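PDB 2GQT: UDP-N-Acetylenolpyruvylglucosamine Reductase, which probably reduces UDP-N-acetylglucosamine enolpyruvate to UDP-N-acetylmuramate with NADPH and bound FAD, a step of peptidoglycan synthesis in cell wall formation. Local coordinates for residues G190-N203 / M227-L239. Residues are numbered along the deposited sequence; the frame is centred on the assembly and turned at random.
With FAD (flavin-adenine dinucleotide), chain C.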
loop_
_atom_site.group_PDB
_atom_site.type_symbol
_atom_site.label_atom_id
_atom_site.label_comp_id
_atom_site.label_asym_id
_atom_site.label_seq_id
_atom_site.Cartn_x
_atom_site.Cartn_y
_atom_site.Cartn_z
ATOM N N GLY A 190 -3.783 5.481 -18.251
ATOM C CA GLY A 190 -3.658 4.158 -18.872
ATOM C C GLY A 190 -3.807 2.962 -17.947
ATOM O O GLY A 190 -3.788 1.817 -18.399
ATOM N N GLN A 191 -3.933 3.213 -16.649
ATOM C CA GLN A 191 -4.133 2.148 -15.674
ATOM C C GLN A 191 -5.604 1.708 -15.698
ATOM O O GLN A 191 -6.469 2.477 -16.132
ATOM C CB GLN A 191 -3.666 2.622 -14.292
ATOM C CG GLN A 191 -2.150 2.900 -14.291
ATOM C CD GLN A 191 -1.640 3.669 -13.084
ATOM O OE1 GLN A 191 -2.218 3.618 -11.997
ATOM N NE2 GLN A 191 -0.530 4.379 -13.274
ATOM N N PRO A 192 -5.890 0.450 -15.304
ATOM C CA PRO A 192 -7.261 -0.052 -15.389
ATOM C C PRO A 192 -8.278 0.875 -14.736
ATOM O O PRO A 192 -8.051 1.343 -13.623
ATOM C CB PRO A 192 -7.188 -1.380 -14.631
ATOM C CG PRO A 192 -5.796 -1.849 -14.863
ATOM C CD PRO A 192 -4.960 -0.589 -14.824
ATOM N N LYS A 193 -9.381 1.135 -15.439
ATOM C CA LYS A 193 -10.500 1.934 -14.917
ATOM C C LYS A 193 -10.793 1.656 -13.434
ATOM O O LYS A 193 -11.540 2.404 -12.793
ATOM C CB LYS A 193 -11.751 1.726 -15.776
ATOM C CG LYS A 193 -11.695 2.420 -17.129
ATOM C CD LYS A 193 -13.063 2.494 -17.806
ATOM C CE LYS A 193 -13.480 1.157 -18.409
ATOM N NZ LYS A 193 -14.756 1.248 -19.177
ATOM N N ARG A 194 -10.235 0.542 -12.941
ATOM C CA ARG A 194 -9.867 0.290 -11.528
ATOM C C ARG A 194 -10.186 -1.128 -11.040
ATOM O O ARG A 194 -11.301 -1.615 -11.232
ATOM C CB ARG A 194 -10.406 1.347 -10.557
ATOM C CG ARG A 194 -9.456 2.488 -10.254
ATOM C CD ARG A 194 -9.642 2.924 -8.818
ATOM N NE ARG A 194 -9.297 4.328 -8.601
ATOM C CZ ARG A 194 -9.372 4.942 -7.423
ATOM N NH1 ARG A 194 -9.783 4.279 -6.346
ATOM N NH2 ARG A 194 -9.043 6.222 -7.320
ATOM N N LYS A 195 -9.178 -1.770 -10.433
ATOM C CA LYS A 195 -9.251 -3.092 -9.763
ATOM C C LYS A 195 -7.900 -3.816 -9.862
ATOM O O LYS A 195 -7.425 -4.066 -10.971
ATOM C CB LYS A 195 -10.388 -3.982 -10.307
ATOM C CG LYS A 195 -10.289 -4.358 -11.794
ATOM C CD LYS A 195 -11.616 -4.879 -12.311
ATOM C CE LYS A 195 -11.777 -4.642 -13.801
ATOM N NZ LYS A 195 -13.116 -5.091 -14.274
ATOM N N SER A 196 -7.286 -4.138 -8.717
ATOM C CA SER A 196 -5.980 -4.829 -8.678
ATOM C C SER A 196 -5.268 -4.711 -7.329
ATOM O O SER A 196 -5.833 -4.212 -6.358
ATOM C CB SER A 196 -5.048 -4.257 -9.745
ATOM O OG SER A 196 -4.703 -2.916 -9.427
ATOM N N ALA A 197 -4.019 -5.179 -7.287
ATOM C CA ALA A 197 -3.086 -4.840 -6.213
ATOM C C ALA A 197 -2.017 -3.888 -6.770
ATOM O O ALA A 197 -0.878 -3.842 -6.289
ATOM C CB ALA A 197 -2.456 -6.091 -5.625
ATOM N N GLY A 198 -2.405 -3.120 -7.786
ATOM C CA GLY A 198 -1.493 -2.199 -8.456
ATOM C C GLY A 198 -0.527 -2.961 -9.330
ATOM O O GLY A 198 -0.764 -4.129 -9.644
ATOM N N CYS A 199 0.565 -2.307 -9.712
ATOM C CA CYS A 199 1.583 -2.931 -10.552
ATOM C C CYS A 199 2.028 -4.275 -9.962
ATOM O O CYS A 199 2.527 -4.332 -8.832
ATOM C CB CYS A 199 2.774 -1.986 -10.743
ATOM S SG CYS A 199 2.440 -0.536 -11.795
ATOM N N ALA A 200 1.804 -5.352 -10.719
ATOM C CA ALA A 200 2.209 -6.705 -10.321
ATOM C C ALA A 200 3.715 -6.837 -10.208
ATOM O O ALA A 200 4.224 -7.404 -9.237
ATOM C CB ALA A 200 1.674 -7.737 -11.318
ATOM N N PHE A 201 4.413 -6.309 -11.210
ATOM C CA PHE A 201 5.844 -6.516 -11.363
ATOM C C PHE A 201 6.644 -5.233 -11.198
ATOM O O PHE A 201 6.134 -4.137 -11.442
ATOM C CB PHE A 201 6.151 -7.153 -12.728
ATOM C CG PHE A 201 5.575 -8.532 -12.889
ATOM C CD1 PHE A 201 4.405 -8.738 -13.612
ATOM C CD2 PHE A 201 6.195 -9.625 -12.301
ATOM C CE1 PHE A 201 3.865 -10.016 -13.741
ATOM C CE2 PHE A 201 5.658 -10.907 -12.423
ATOM C CZ PHE A 201 4.497 -11.099 -13.151
ATOM N N LYS A 202 7.894 -5.408 -10.774
ATOM C CA LYS A 202 8.907 -4.352 -10.780
ATOM C C LYS A 202 9.422 -4.135 -12.201
ATOM O O LYS A 202 9.350 -5.034 -13.035
ATOM C CB LYS A 202 10.101 -4.767 -9.916
ATOM C CG LYS A 202 9.820 -4.879 -8.432
ATOM C CD LYS A 202 11.077 -5.306 -7.682
ATOM C CE LYS A 202 10.924 -5.142 -6.177
ATOM N NZ LYS A 202 9.978 -6.128 -5.604
ATOM N N ASN A 203 9.985 -2.959 -12.458
ATOM C CA ASN A 203 10.653 -2.694 -13.729
ATOM C C ASN A 203 12.139 -3.067 -13.688
ATOM O O ASN A 203 12.849 -2.685 -12.749
ATOM C CB ASN A 203 10.488 -1.224 -14.126
ATOM C CG ASN A 203 9.040 -0.832 -14.364
ATOM O OD1 ASN A 203 8.214 -1.650 -14.771
ATOM N ND2 ASN A 203 8.727 0.433 -14.120
ATOM N N MET A 227 -6.705 -12.478 -14.640
ATOM C CA MET A 227 -6.364 -12.144 -16.020
ATOM C C MET A 227 -5.383 -10.993 -16.072
ATOM O O MET A 227 -5.485 -10.070 -15.271
ATOM C CB MET A 227 -7.628 -11.792 -16.820
ATOM C CG MET A 227 -7.373 -11.620 -18.312
ATOM S SD MET A 227 -8.827 -11.206 -19.266
ATOM C CE MET A 227 -9.081 -9.527 -18.729
ATOM N N ILE A 228 -4.426 -11.046 -16.997
ATOM C CA ILE A 228 -3.608 -9.879 -17.302
ATOM C C ILE A 228 -4.511 -8.856 -17.992
ATOM O O ILE A 228 -5.107 -9.144 -19.042
ATOM C CB ILE A 228 -2.387 -10.230 -18.172
ATOM C CG1 ILE A 228 -1.511 -11.262 -17.454
ATOM C CG2 ILE A 228 -1.589 -8.972 -18.486
ATOM C CD1 ILE A 228 -0.275 -11.709 -18.216
ATOM N N SER A 229 -4.630 -7.680 -17.377
ATOM C CA SER A 229 -5.540 -6.649 -17.838
ATOM C C SER A 229 -5.374 -6.337 -19.321
ATOM O O SER A 229 -4.258 -6.255 -19.834
ATOM C CB SER A 229 -5.324 -5.379 -17.026
ATOM O OG SER A 229 -6.037 -4.300 -17.591
ATOM N N LEU A 230 -6.505 -6.161 -20.000
ATOM C CA LEU A 230 -6.503 -5.720 -21.390
ATOM C C LEU A 230 -6.132 -4.233 -21.518
ATOM O O LEU A 230 -5.837 -3.767 -22.614
ATOM C CB LEU A 230 -7.865 -5.993 -22.044
ATOM C CG LEU A 230 -8.327 -7.448 -22.201
ATOM C CD1 LEU A 230 -9.784 -7.488 -22.654
ATOM C CD2 LEU A 230 -7.437 -8.207 -23.185
ATOM N N GLU A 231 -6.146 -3.503 -20.399
ATOM C CA GLU A 231 -5.874 -2.061 -20.383
ATOM C C GLU A 231 -4.412 -1.715 -20.096
ATOM O O GLU A 231 -3.921 -0.669 -20.525
ATOM C CB GLU A 231 -6.752 -1.365 -19.340
ATOM C CG GLU A 231 -8.240 -1.363 -19.639
ATOM C CD GLU A 231 -9.049 -0.909 -18.441
ATOM O OE1 GLU A 231 -9.228 0.318 -18.263
ATOM O OE2 GLU A 231 -9.488 -1.781 -17.662
ATOM N N HIS A 232 -3.730 -2.583 -19.348
ATOM C CA HIS A 232 -2.367 -2.322 -18.890
ATOM C C HIS A 232 -1.687 -3.633 -18.526
ATOM O O HIS A 232 -2.174 -4.361 -17.662
ATOM C CB HIS A 232 -2.400 -1.398 -17.667
ATOM C CG HIS A 232 -1.080 -0.774 -17.335
ATOM N ND1 HIS A 232 0.045 -1.511 -17.020
ATOM C CD2 HIS A 232 -0.718 0.527 -17.237
ATOM C CE1 HIS A 232 1.042 -0.687 -16.748
ATOM N NE2 HIS A 232 0.606 0.554 -16.876
ATOM N N GLY A 233 -0.557 -3.909 -19.172
ATOM C CA GLY A 233 0.133 -5.187 -19.028
ATOM C C GLY A 233 0.633 -5.525 -17.639
ATOM O O GLY A 233 0.756 -6.703 -17.297
ATOM N N ASN A 234 0.904 -4.498 -16.835
ATOM C CA ASN A 234 1.429 -4.705 -15.483
ATOM C C ASN A 234 0.341 -4.796 -14.409
ATOM O O ASN A 234 0.612 -4.648 -13.215
ATOM C CB ASN A 234 2.464 -3.633 -15.116
ATOM C CG ASN A 234 3.476 -4.127 -14.081
ATOM O OD1 ASN A 234 3.591 -5.329 -13.827
ATOM N ND2 ASN A 234 4.208 -3.197 -13.475
ATOM N N PHE A 235 -0.896 -5.045 -14.827
ATOM C CA PHE A 235 -1.986 -5.257 -13.886
ATOM C C PHE A 235 -2.616 -6.626 -14.086
ATOM O O PHE A 235 -2.984 -7.002 -15.204
ATOM C CB PHE A 235 -3.035 -4.151 -13.999
ATOM C CG PHE A 235 -2.579 -2.834 -13.438
ATOM C CD1 PHE A 235 -1.735 -2.004 -14.170
ATOM C CD2 PHE A 235 -2.987 -2.423 -12.176
ATOM C CE1 PHE A 235 -1.302 -0.790 -13.653
ATOM C CE2 PHE A 235 -2.563 -1.199 -11.653
ATOM C CZ PHE A 235 -1.717 -0.384 -12.397
ATOM N N ILE A 236 -2.685 -7.389 -13.000
ATOM C CA ILE A 236 -3.475 -8.606 -12.976
ATOM C C ILE A 236 -4.768 -8.288 -12.260
ATOM O O ILE A 236 -4.782 -7.749 -11.137
ATOM C CB ILE A 236 -2.731 -9.784 -12.319
ATOM C CG1 ILE A 236 -1.564 -10.201 -13.219
ATOM C CG2 ILE A 236 -3.690 -10.957 -12.048
ATOM C CD1 ILE A 236 -0.526 -11.101 -12.555
ATOM N N VAL A 237 -5.868 -8.604 -12.918
ATOM C CA VAL A 237 -7.165 -8.279 -12.377
ATOM C C VAL A 237 -7.967 -9.529 -11.998
ATOM O O VAL A 237 -7.781 -10.624 -12.559
ATOM C CB VAL A 237 -7.938 -7.334 -13.333
ATOM C CG1 VAL A 237 -7.163 -6.020 -13.537
ATOM C CG2 VAL A 237 -8.195 -8.012 -14.669
ATOM N N ASN A 238 -8.840 -9.345 -11.012
ATOM C CA ASN A 238 -9.717 -10.379 -10.492
ATOM C C ASN A 238 -11.099 -10.181 -11.104
ATOM O O ASN A 238 -11.781 -9.205 -10.799
ATOM C CB ASN A 238 -9.751 -10.254 -8.958
ATOM C CG ASN A 238 -10.612 -11.311 -8.271
ATOM O OD1 ASN A 238 -10.603 -11.413 -7.040
ATOM N ND2 ASN A 238 -11.362 -12.086 -9.044
ATOM N N LEU A 239 -11.495 -11.098 -11.983
ATOM C CA LEU A 239 -12.756 -10.977 -12.725
ATOM C C LEU A 239 -13.981 -11.418 -11.922
ATOM O O LEU A 239 -15.114 -11.299 -12.394
ATOM C CB LEU A 239 -12.678 -11.740 -14.050
ATOM C CG LEU A 239 -11.639 -11.234 -15.061
ATOM C CD1 LEU A 239 -11.558 -12.174 -16.240
ATOM C CD2 LEU A 239 -11.947 -9.828 -15.552
HETATM P PA FAD C . -0.784 -3.116 2.585
HETATM O O1A FAD C . -0.920 -3.643 1.218
HETATM O O2A FAD C . -1.860 -3.333 3.578
HETATM O O5B FAD C . 0.570 -3.614 3.247
HETATM C C5B FAD C . 1.793 -3.510 2.509
HETATM C C4B FAD C . 2.972 -3.700 3.437
HETATM O O4B FAD C . 2.993 -2.611 4.382
HETATM C C3B FAD C . 2.923 -4.991 4.267
HETATM O O3B FAD C . 4.268 -5.413 4.493
HETATM C C2B FAD C . 2.291 -4.514 5.569
HETATM O O2B FAD C . 2.637 -5.350 6.673
HETATM C C1B FAD C . 2.948 -3.159 5.724
HETATM N N9A FAD C . 2.223 -2.195 6.578
HETATM C C8A FAD C . 0.978 -1.730 6.390
HETATM N N7A FAD C . 0.691 -0.857 7.359
HETATM C C5A FAD C . 1.765 -0.744 8.148
HETATM C C6A FAD C . 2.069 -0.023 9.309
HETATM N N6A FAD C . 1.209 0.830 9.881
HETATM N N1A FAD C . 3.292 -0.176 9.856
HETATM C C2A FAD C . 4.191 -1.016 9.323
HETATM N N3A FAD C . 3.949 -1.736 8.231
HETATM C C4A FAD C . 2.740 -1.607 7.650
HETATM N N1 FAD C . 2.414 1.883 -5.105
HETATM C C2 FAD C . 3.302 2.890 -5.414
HETATM O O2 FAD C . 4.376 2.954 -4.833
HETATM N N3 FAD C . 2.988 3.814 -6.407
HETATM C C4 FAD C . 1.779 3.770 -7.089
HETATM O O4 FAD C . 1.531 4.614 -7.957
HETATM C C4X FAD C . 0.882 2.755 -6.762
HETATM N N5 FAD C . -0.338 2.666 -7.428
HETATM C C5X FAD C . -1.259 1.682 -7.045
HETATM C C6 FAD C . -2.506 1.644 -7.671
HETATM C C7 FAD C . -3.452 0.690 -7.309
HETATM C C7M FAD C . -4.820 0.676 -8.002
HETATM C C8 FAD C . -3.136 -0.241 -6.313
HETATM C C8M FAD C . -4.163 -1.305 -5.903
HETATM C C9 FAD C . -1.888 -0.207 -5.696
HETATM C C9A FAD C . -0.937 0.750 -6.051
HETATM N N10 FAD C . 0.325 0.796 -5.436
HETATM C C10 FAD C . 1.208 1.819 -5.775
HETATM C "C1'" FAD C . 0.761 -0.228 -4.449
HETATM C "C2'" FAD C . 0.298 0.099 -3.020
HETATM O "O2'" FAD C . -0.794 1.038 -3.037
HETATM C "C3'" FAD C . 1.422 0.683 -2.162
HETATM O "O3'" FAD C . 2.482 -0.274 -2.036
HETATM C "C4'" FAD C . 0.916 1.116 -0.780
HETATM O "O4'" FAD C . 1.945 1.849 -0.111
HETATM C "C5'" FAD C . 0.478 -0.050 0.102
HETATM O "O5'" FAD C . -0.149 0.516 1.253
HETATM P P FAD C . -1.304 -0.296 1.998
HETATM O O1P FAD C . -1.707 0.521 3.158
HETATM O O2P FAD C . -2.335 -0.774 1.052
HETATM O O3P FAD C . -0.432 -1.531 2.540
HETATM O O HOH W 1 -7.345 2.652 -18.824
HETATM O O HOH W 2 0.832 3.741 -16.012
HETATM O O HOH W 3 -10.805 -1.666 -15.449
#
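The ring of Phe235 is gripped between Pro192 and the backbone at Cys199. It projects from the loop joining the antiparallel strands 226-228 and 236-238 of the MurB C-terminal domain, and segment 190-203 curves round it. Pro192 CD makes a CH-pi contact over one face, 3.5 Å from the ring centroid. Cys199 N lies over the opposite face. Ser196 OG comes to the ring edge, 3.3 Å from Phe235 CD2, and also accepts a hydrogen bond from Gly198 N in an ST turn. This turn packs against the flavin, with Gly198 N 3.2 Å from FAD C8M. Gly198 takes a positive phi here, which favours glycine, close against the flavin. Further out, Ala200 CB meets Ile236 CD1, and Trp264 packs on both side chains.

Cys199 is probably the proton donor of the active site, and the next two residues, Ala200 and Phe201, are hydrogen-bonded to Asn234. Ala200 N donates an almost straight bond to Asn234 O. The Asn234 side chain, with CG anti to its own N (chi1 -153°), extends to Phe201. OD1 accepts from Phe201 N at 2.9 Å, and ND2 donates to Phe201 O, which lies in the plane of the Asn234 side-chain amide. Replacing Asn234 with an alanine would probably leave both backbone groups of Phe201 without these mates and let the chain beside Cys199 shift. Asn234 N donates to His232 ND1 in the plane of the imidazole.

At the solvent-facing end, water 3 donates to Glu231 OE2. Glu231 OE1 accepts from Lys193 N on its syn side, at 2.9 Å and 28° out of the carboxylate plane.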